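Local structure of ferritin like protein (Caulobacter vibrioides, 3HL1) at residues I19-W24 / P85-D90; E146-L151 / I201-G206. The protein is of unknown function but has a ferritin-like helical fold and probably binds metal. All blocks are in the same frame, centred on the assembly; numbering follows the deposited sequence.

Contact 1: residues I19-W24 / P85-D90; sequences IDLELW and PHIDFD
P85 points its CD-CG edge at one face of the W24 indole, the two crossing at about a right angle, in a CH-pi contact that lays the loop between helices 42-67 and 112-121 of this ferritin-like fold on the long helix 8-35. P85 CD stands 3.4 Å from the centroid of the five-membered ring of W24, 8° off the ring normal. P85 CG shares the approach, near W24 CD1. With CG of W24 anti to the backbone N (chi1 -176°), the indole is turned to meet the proline. The same five-membered ring is held through its N-H: W24 NE1 donates to the backbone O of E78, and Y79 and Y28 meet the ring as well.

One turn back, L21 packs against the same loop. L21 CD1 and CD2 lie 3.4 and 3.6 Å from P85 O, and CD2 also reaches I87 CG1 at 4.0 Å, leucine and isoleucine again crossing at about a right angle. No direct hydrogen bond joins the segments; the apolar core of the contact is supplemented at its polar margin by water. D20 and H86 stay apart, with D20 OD2 and H86 NE2 4.8 Å from each other, and water 1 spans the gap. It donates to D20 OD2 at a short 2.5 Å and lies 2.8 Å from H86 NE2, at the edge of the imidazole and in its plane.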
ATOM      1  N   ILE A  19      -7.264   2.797  -1.014  1.00 30.48           N
ATOM      2  CA  ILE A  19      -6.133   3.661  -0.720  1.00 30.32           C
ATOM      3  C   ILE A  19      -5.585   3.410   0.691  1.00 32.46           C
ATOM      4  O   ILE A  19      -4.377   3.441   0.883  1.00 31.23           O
ATOM      5  CB  ILE A  19      -6.410   5.149  -1.050  1.00 32.51           C
ATOM      6  CG1 ILE A  19      -5.096   5.775  -1.610  1.00 36.72           C
ATOM      7  CG2 ILE A  19      -6.907   5.798   0.139  1.00 30.49           C
ATOM      8  CD1 ILE A  19      -5.238   7.062  -2.263  1.00 33.36           C
ATOM      9  N   ASP A  20      -6.461   3.117   1.656  1.00 30.03           N
ATOM     10  CA  ASP A  20      -6.013   2.827   3.039  1.00 29.34           C
ATOM     11  C   ASP A  20      -5.130   1.585   3.067  1.00 30.92           C
ATOM     12  O   ASP A  20      -4.113   1.544   3.769  1.00 31.47           O
ATOM     13  CB  ASP A  20      -7.184   2.615   3.969  1.00 31.60           C
ATOM     14  CG  ASP A  20      -7.949   3.908   4.293  1.00 27.66           C
ATOM     15  OD1 ASP A  20      -7.525   4.993   3.936  1.00 35.40           O
ATOM     16  OD2 ASP A  20      -9.034   3.720   4.846  1.00 31.61           O
ATOM     17  N   LEU A  21      -5.487   0.586   2.264  1.00 31.63           N
ATOM     18  CA  LEU A  21      -4.721  -0.654   2.241  1.00 32.35           C
ATOM     19  C   LEU A  21      -3.390  -0.404   1.585  1.00 30.40           C
ATOM     20  O   LEU A  21      -2.336  -0.786   2.122  1.00 30.11           O
ATOM     21  CB  LEU A  21      -5.486  -1.774   1.521  1.00 30.37           C
ATOM     22  CG  LEU A  21      -4.745  -3.144   1.364  1.00 36.18           C
ATOM     23  CD1 LEU A  21      -4.173  -3.722   2.642  1.00 34.15           C
ATOM     24  CD2 LEU A  21      -5.700  -4.143   0.799  1.00 35.18           C
ATOM     25  N   GLU A  22      -3.381   0.311   0.453  1.00 31.37           N
ATOM     26  CA  GLU A  22      -2.085   0.602  -0.227  1.00 32.89           C
ATOM     27  C   GLU A  22      -1.168   1.385   0.725  1.00 34.67           C
ATOM     28  O   GLU A  22       0.015   1.114   0.849  1.00 33.08           O
ATOM     29  CB  GLU A  22      -2.265   1.396  -1.560  1.00 34.38           C
ATOM     30  CG  GLU A  22      -3.108   0.658  -2.609  1.00 35.97           C
ATOM     31  CD  GLU A  22      -2.446  -0.573  -3.262  1.00 34.02           C
ATOM     32  OE1 GLU A  22      -1.205  -0.663  -3.224  1.00 42.56           O
ATOM     33  OE2 GLU A  22      -3.200  -1.378  -3.889  1.00 36.29           O
ATOM     34  N   LEU A  23      -1.723   2.394   1.374  1.00 32.63           N
ATOM     35  CA  LEU A  23      -0.952   3.215   2.313  1.00 32.13           C
ATOM     36  C   LEU A  23      -0.411   2.371   3.481  1.00 32.26           C
ATOM     37  O   LEU A  23       0.759   2.528   3.916  1.00 33.25           O
ATOM     38  CB  LEU A  23      -1.838   4.338   2.881  1.00 31.45           C
ATOM     39  CG  LEU A  23      -1.064   5.312   3.813  1.00 41.95           C
ATOM     40  CD1 LEU A  23       0.121   5.939   3.079  1.00 33.24           C
ATOM     41  CD2 LEU A  23      -1.924   6.399   4.398  1.00 37.48           C
ATOM     42  N   TRP A  24      -1.269   1.508   4.035  1.00 33.52           N
ATOM     43  CA  TRP A  24      -0.852   0.619   5.115  1.00 31.71           C
ATOM     44  C   TRP A  24       0.432  -0.163   4.782  1.00 30.77           C
ATOM     45  O   TRP A  24       1.279  -0.308   5.634  1.00 30.08           O
ATOM     46  CB  TRP A  24      -1.989  -0.310   5.530  1.00 36.71           C
ATOM     47  CG  TRP A  24      -1.704  -1.174   6.668  1.00 31.74           C
ATOM     48  CD1 TRP A  24      -2.086  -0.976   7.951  1.00 32.06           C
ATOM     49  CD2 TRP A  24      -1.081  -2.446   6.631  1.00 30.67           C
ATOM     50  NE1 TRP A  24      -1.643  -1.981   8.738  1.00 32.86           N
ATOM     51  CE2 TRP A  24      -1.045  -2.922   7.956  1.00 33.55           C
ATOM     52  CE3 TRP A  24      -0.491  -3.217   5.610  1.00 33.26           C
ATOM     53  CZ2 TRP A  24      -0.471  -4.138   8.298  1.00 34.26           C
ATOM     54  CZ3 TRP A  24       0.081  -4.441   5.955  1.00 35.75           C
ATOM     55  CH2 TRP A  24       0.094  -4.882   7.280  1.00 35.38           C
ATOM     56  N   PRO A  85      -5.741  -4.024   6.764  1.00 35.52           N
ATOM     57  CA  PRO A  85      -6.987  -3.381   6.282  1.00 38.29           C
ATOM     58  C   PRO A  85      -7.697  -4.140   5.160  1.00 35.68           C
ATOM     59  O   PRO A  85      -7.118  -4.375   4.107  1.00 34.98           O
ATOM     60  CB  PRO A  85      -6.522  -1.984   5.822  1.00 41.08           C
ATOM     61  CG  PRO A  85      -5.270  -1.715   6.704  1.00 42.49           C
ATOM     62  CD  PRO A  85      -4.620  -3.075   6.841  1.00 34.23           C
ATOM     63  N   HIS A  86      -8.931  -4.576   5.423  1.00 33.39           N
ATOM     64  CA  HIS A  86      -9.846  -5.082   4.366  1.00 35.83           C
ATOM     65  C   HIS A  86      -9.502  -6.476   3.831  1.00 35.82           C
ATOM     66  O   HIS A  86     -10.016  -6.883   2.802  1.00 33.82           O
ATOM     67  CB  HIS A  86     -10.014  -4.025   3.226  1.00 34.64           C
ATOM     68  CG  HIS A  86     -10.545  -2.700   3.718  1.00 35.46           C
ATOM     69  ND1 HIS A  86     -11.812  -2.556   4.223  1.00 37.29           N
ATOM     70  CD2 HIS A  86      -9.950  -1.493   3.867  1.00 38.79           C
ATOM     71  CE1 HIS A  86     -11.983  -1.317   4.651  1.00 41.82           C
ATOM     72  NE2 HIS A  86     -10.870  -0.646   4.433  1.00 37.15           N
ATOM     73  N   ILE A  87      -8.613  -7.180   4.531  1.00 34.40           N
ATOM     74  CA  ILE A  87      -8.184  -8.529   4.146  1.00 37.05           C
ATOM     75  C   ILE A  87      -8.489  -9.514   5.278  1.00 35.25           C
ATOM     76  O   ILE A  87      -8.174  -9.272   6.430  1.00 34.28           O
ATOM     77  CB  ILE A  87      -6.693  -8.629   3.784  1.00 38.26           C
ATOM     78  CG1 ILE A  87      -6.354  -7.686   2.617  1.00 39.45           C
ATOM     79  CG2 ILE A  87      -6.326 -10.095   3.431  1.00 33.63           C
ATOM     80  CD1 ILE A  87      -7.159  -7.942   1.322  1.00 33.93           C
ATOM     81  N   ASP A  88      -9.202 -10.560   4.927  1.00 35.62           N
ATOM     82  CA  ASP A  88      -9.499 -11.703   5.835  1.00 34.61           C
ATOM     83  C   ASP A  88      -9.032 -13.005   5.198  1.00 32.10           C
ATOM     84  O   ASP A  88      -9.671 -13.537   4.296  1.00 32.25           O
ATOM     85  CB  ASP A  88     -11.011 -11.769   6.044  1.00 32.98           C
ATOM     86  CG  ASP A  88     -11.436 -12.819   7.076  1.00 45.42           C
ATOM     87  OD1 ASP A  88     -10.566 -13.514   7.677  1.00 39.60           O
ATOM     88  OD2 ASP A  88     -12.670 -12.949   7.252  1.00 45.36           O
ATOM     89  N   PHE A  89      -7.931 -13.552   5.693  1.00 32.94           N
ATOM     90  CA  PHE A  89      -7.349 -14.753   5.097  1.00 35.31           C
ATOM     91  C   PHE A  89      -8.206 -15.998   5.369  1.00 33.79           C
ATOM     92  O   PHE A  89      -8.058 -17.006   4.690  1.00 35.24           O
ATOM     93  CB  PHE A  89      -5.897 -14.933   5.556  1.00 33.63           C
ATOM     94  CG  PHE A  89      -5.006 -13.787   5.136  1.00 31.71           C
ATOM     95  CD1 PHE A  89      -4.802 -13.516   3.807  1.00 38.11           C
ATOM     96  CD2 PHE A  89      -4.418 -12.963   6.077  1.00 32.01           C
ATOM     97  CE1 PHE A  89      -3.996 -12.458   3.405  1.00 33.92           C
ATOM     98  CE2 PHE A  89      -3.623 -11.872   5.698  1.00 33.62           C
ATOM     99  CZ  PHE A  89      -3.415 -11.613   4.348  1.00 28.98           C
ATOM    100  N   ASP A  90      -9.101 -15.878   6.347  1.00 34.36           N
ATOM    101  CA  ASP A  90     -10.035 -16.941   6.733  1.00 38.41           C
ATOM    102  C   ASP A  90     -10.985 -17.181   5.591  1.00 38.20           C
ATOM    103  O   ASP A  90     -11.667 -18.184   5.557  1.00 38.70           O
ATOM    104  CB  ASP A  90     -10.910 -16.562   7.937  1.00 38.53           C
ATOM    105  CG  ASP A  90     -10.151 -16.479   9.248  1.00 49.32           C
ATOM    106  OD1 ASP A  90      -9.034 -17.028   9.364  1.00 45.50           O
ATOM    107  OD2 ASP A  90     -10.716 -15.868  10.187  1.00 56.83           O
TER
HETATM  108  O   HOH W   1     -11.004   2.104   4.812  1.00 39.61           O

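Contact 2: residues E146-L151 / I201-G206; sequences EFYDAL and IIVDQG
Y148 carries one side of this helix-to-helix contact, reaching from helix 144-157 to two neighbouring aliphatic residues of helix 188-207 in the ferritin-like domain. The backbones come nearest at Y148 and V203, whose CA atoms are 7.4 Å apart.

The apolar contacts divide along the length of the tyrosine. Near its root, Y148 CB meets V203 CG2 at 3.6 Å, and the two side chains slide past each other in opposite directions. Further out, I202 CG2 sits 3.7 Å from Y148 CE2 and 3.8 Å from Y148 CZ, with the isoleucine crossing the tyrosine at about a right angle. Both methyls come obliquely to the ring. CG of Y148 lies beside the backbone N and anti to the carbonyl carbon (chi1 -73°), a setting that carries the ring across to helix 188-207. V61 of helix 42-67 touches both Y148 and I202.

The polar bond of the tyrosine goes to a third helix rather than to helix 188-207: Y148 OH hydrogen-bonds E22 OE2 on helix 8-35. E22 also engages H57 ND1, and an unidentified bound molecule bonds to E22 OE2 and I202 O, consistent with a pocket inside the helical bundle.

The pairing is apolar packing from the tyrosine CB out to CE2 and CZ, with the hydroxyl secured by E22; that bond would limit how far the ring can swing away from I202 and V203.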
ATOM      1  N   GLU A 146      -8.892  -9.678  -5.227  1.00 31.61           N
ATOM      2  CA  GLU A 146     -10.343  -9.784  -5.105  1.00 32.51           C
ATOM      3  C   GLU A 146     -10.982  -8.423  -4.810  1.00 30.86           C
ATOM      4  O   GLU A 146     -12.075  -8.068  -5.308  1.00 35.13           O
ATOM      5  CB  GLU A 146     -10.729 -10.751  -3.986  1.00 33.06           C
ATOM      6  CG  GLU A 146     -12.247 -10.992  -3.920  1.00 32.27           C
ATOM      7  CD  GLU A 146     -12.732 -11.734  -2.667  1.00 36.82           C
ATOM      8  OE1 GLU A 146     -11.902 -12.337  -1.962  1.00 32.81           O
ATOM      9  OE2 GLU A 146     -13.972 -11.719  -2.409  1.00 36.20           O
ATOM     10  N   PHE A 147     -10.355  -7.681  -3.919  1.00 30.75           N
ATOM     11  CA  PHE A 147     -10.797  -6.295  -3.638  1.00 28.89           C
ATOM     12  C   PHE A 147     -10.907  -5.525  -4.978  1.00 28.78           C
ATOM     13  O   PHE A 147     -11.941  -4.900  -5.273  1.00 29.89           O
ATOM     14  CB  PHE A 147      -9.784  -5.608  -2.713  1.00 32.48           C
ATOM     15  CG  PHE A 147     -10.294  -4.291  -2.069  1.00 35.01           C
ATOM     16  CD1 PHE A 147     -11.029  -3.366  -2.781  1.00 47.23           C
ATOM     17  CD2 PHE A 147     -10.017  -4.013  -0.756  1.00 47.18           C
ATOM     18  CE1 PHE A 147     -11.501  -2.206  -2.185  1.00 47.91           C
ATOM     19  CE2 PHE A 147     -10.492  -2.849  -0.163  1.00 51.09           C
ATOM     20  CZ  PHE A 147     -11.249  -1.966  -0.888  1.00 41.17           C
ATOM     21  N   TYR A 148      -9.849  -5.547  -5.794  1.00 31.78           N
ATOM     22  CA  TYR A 148      -9.897  -4.870  -7.087  1.00 32.56           C
ATOM     23  C   TYR A 148     -10.896  -5.431  -8.080  1.00 33.81           C
ATOM     24  O   TYR A 148     -11.439  -4.657  -8.867  1.00 29.34           O
ATOM     25  CB  TYR A 148      -8.510  -4.683  -7.707  1.00 35.62           C
ATOM     26  CG  TYR A 148      -7.730  -3.612  -6.984  1.00 33.58           C
ATOM     27  CD1 TYR A 148      -8.123  -2.267  -7.057  1.00 34.75           C
ATOM     28  CD2 TYR A 148      -6.636  -3.913  -6.195  1.00 33.99           C
ATOM     29  CE1 TYR A 148      -7.424  -1.278  -6.376  1.00 32.76           C
ATOM     30  CE2 TYR A 148      -5.920  -2.907  -5.521  1.00 32.25           C
ATOM     31  CZ  TYR A 148      -6.342  -1.595  -5.618  1.00 33.01           C
ATOM     32  OH  TYR A 148      -5.689  -0.614  -4.952  1.00 33.42           O
ATOM     33  N   ASP A 149     -11.147  -6.746  -8.061  1.00 33.36           N
ATOM     34  CA  ASP A 149     -12.241  -7.307  -8.825  1.00 35.24           C
ATOM     35  C   ASP A 149     -13.615  -6.691  -8.523  1.00 34.97           C
ATOM     36  O   ASP A 149     -14.409  -6.417  -9.451  1.00 33.01           O
ATOM     37  CB  ASP A 149     -12.382  -8.792  -8.502  1.00 37.48           C
ATOM     38  CG  ASP A 149     -11.462  -9.669  -9.295  1.00 46.88           C
ATOM     39  OD1 ASP A 149     -10.720  -9.198 -10.177  1.00 50.81           O
ATOM     40  OD2 ASP A 149     -11.525 -10.876  -9.024  1.00 52.75           O
ATOM     41  N   ALA A 150     -13.936  -6.601  -7.229  1.00 34.12           N
ATOM     42  CA  ALA A 150     -15.175  -5.951  -6.753  1.00 33.65           C
ATOM     43  C   ALA A 150     -15.187  -4.494  -7.196  1.00 33.36           C
ATOM     44  O   ALA A 150     -16.186  -3.982  -7.717  1.00 34.45           O
ATOM     45  CB  ALA A 150     -15.273  -6.044  -5.250  1.00 33.31           C
ATOM     46  N   LEU A 151     -14.080  -3.799  -6.989  1.00 32.99           N
ATOM     47  CA  LEU A 151     -14.014  -2.396  -7.405  1.00 32.53           C
ATOM     48  C   LEU A 151     -14.332  -2.188  -8.909  1.00 30.85           C
ATOM     49  O   LEU A 151     -15.089  -1.326  -9.274  1.00 33.49           O
ATOM     50  CB  LEU A 151     -12.647  -1.835  -7.067  1.00 31.83           C
ATOM     51  CG  LEU A 151     -12.610  -0.311  -7.022  1.00 36.45           C
ATOM     52  CD1 LEU A 151     -13.276   0.232  -5.758  1.00 32.05           C
ATOM     53  CD2 LEU A 151     -11.135   0.186  -7.154  1.00 30.59           C
ATOM     54  N   ILE A 201      -2.712  -2.143 -14.068  1.00 32.65           N
ATOM     55  CA  ILE A 201      -1.358  -1.858 -13.642  1.00 33.54           C
ATOM     56  C   ILE A 201      -1.140  -2.151 -12.167  1.00 34.08           C
ATOM     57  O   ILE A 201      -0.119  -2.695 -11.828  1.00 36.19           O
ATOM     58  CB  ILE A 201      -0.976  -0.372 -13.893  1.00 33.86           C
ATOM     59  CG1 ILE A 201      -0.901  -0.064 -15.392  1.00 38.18           C
ATOM     60  CG2 ILE A 201       0.383  -0.051 -13.209  1.00 34.63           C
ATOM     61  CD1 ILE A 201      -1.043   1.403 -15.724  1.00 39.91           C
ATOM     62  N   ILE A 202      -2.079  -1.753 -11.285  1.00 34.25           N
ATOM     63  CA  ILE A 202      -1.983  -1.992  -9.860  1.00 33.10           C
ATOM     64  C   ILE A 202      -1.937  -3.486  -9.523  1.00 36.23           C
ATOM     65  O   ILE A 202      -1.077  -3.941  -8.758  1.00 34.01           O
ATOM     66  CB  ILE A 202      -3.180  -1.345  -9.080  1.00 32.44           C
ATOM     67  CG1 ILE A 202      -3.140   0.187  -9.156  1.00 30.30           C
ATOM     68  CG2 ILE A 202      -3.129  -1.771  -7.608  1.00 32.49           C
ATOM     69  CD1 ILE A 202      -4.418   0.887  -8.646  1.00 28.42           C
ATOM     70  N   VAL A 203      -2.890  -4.234 -10.071  1.00 33.20           N
ATOM     71  CA  VAL A 203      -3.013  -5.658  -9.783  1.00 34.59           C
ATOM     72  C   VAL A 203      -1.858  -6.473 -10.411  1.00 35.56           C
ATOM     73  O   VAL A 203      -1.319  -7.362  -9.749  1.00 35.55           O
ATOM     74  CB  VAL A 203      -4.340  -6.206 -10.266  1.00 33.90           C
ATOM     75  CG1 VAL A 203      -4.404  -7.726 -10.043  1.00 37.98           C
ATOM     76  CG2 VAL A 203      -5.491  -5.496  -9.486  1.00 32.24           C
ATOM     77  N   ASP A 204      -1.486  -6.148 -11.651  1.00 36.79           N
ATOM     78  CA  ASP A 204      -0.358  -6.801 -12.335  1.00 36.61           C
ATOM     79  C   ASP A 204       0.925  -6.660 -11.535  1.00 38.04           C
ATOM     80  O   ASP A 204       1.717  -7.581 -11.500  1.00 39.61           O
ATOM     81  CB  ASP A 204      -0.059  -6.191 -13.709  1.00 36.07           C
ATOM     82  CG  ASP A 204      -1.124  -6.490 -14.763  1.00 39.36           C
ATOM     83  OD1 ASP A 204      -2.067  -7.243 -14.506  1.00 33.20           O
ATOM     84  OD2 ASP A 204      -1.023  -5.908 -15.857  1.00 35.25           O
ATOM     85  N   GLN A 205       1.132  -5.511 -10.908  1.00 38.08           N
ATOM     86  CA  GLN A 205       2.348  -5.270 -10.123  1.00 40.47           C
ATOM     87  C   GLN A 205       2.360  -6.077  -8.832  1.00 41.08           C
ATOM     88  O   GLN A 205       3.397  -6.560  -8.445  1.00 41.48           O
ATOM     89  CB  GLN A 205       2.566  -3.781  -9.836  1.00 40.34           C
ATOM     90  CG  GLN A 205       2.958  -2.978 -11.081  1.00 39.83           C
ATOM     91  CD  GLN A 205       3.301  -1.522 -10.797  1.00 37.55           C
ATOM     92  OE1 GLN A 205       2.985  -0.976  -9.750  1.00 40.19           O
ATOM     93  NE2 GLN A 205       3.962  -0.889 -11.752  1.00 40.21           N
ATOM     94  N   GLY A 206       1.230  -6.199  -8.163  1.00 41.91           N
ATOM     95  CA  GLY A 206       1.158  -6.981  -6.926  1.00 43.18           C
ATOM     96  C   GLY A 206       1.278  -8.490  -7.086  1.00 44.85           C
ATOM     97  O   GLY A 206       2.123  -9.125  -6.443  1.00 42.55           O
TER

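Overall arrangement
From the N terminus, helix 8-35 comes first, and contact 1 closes a 60-residue excursion that contains helix 42-67 when P85-D90 folds back onto I19-W24. Contact 2 opens only later, at helix 144-157, and closes 49 residues on at helix 188-207. The two loops therefore follow in series and neither cross nor nest. In space their centres are about 12 Å apart and they meet directly, through E22 of the first helix and through the packing of H86 CB 3.6 Å from F147 CE2. Helix 8-35 thus serves both contacts, joining the 85-90 loop to the pair of helices 144-157 and 188-207.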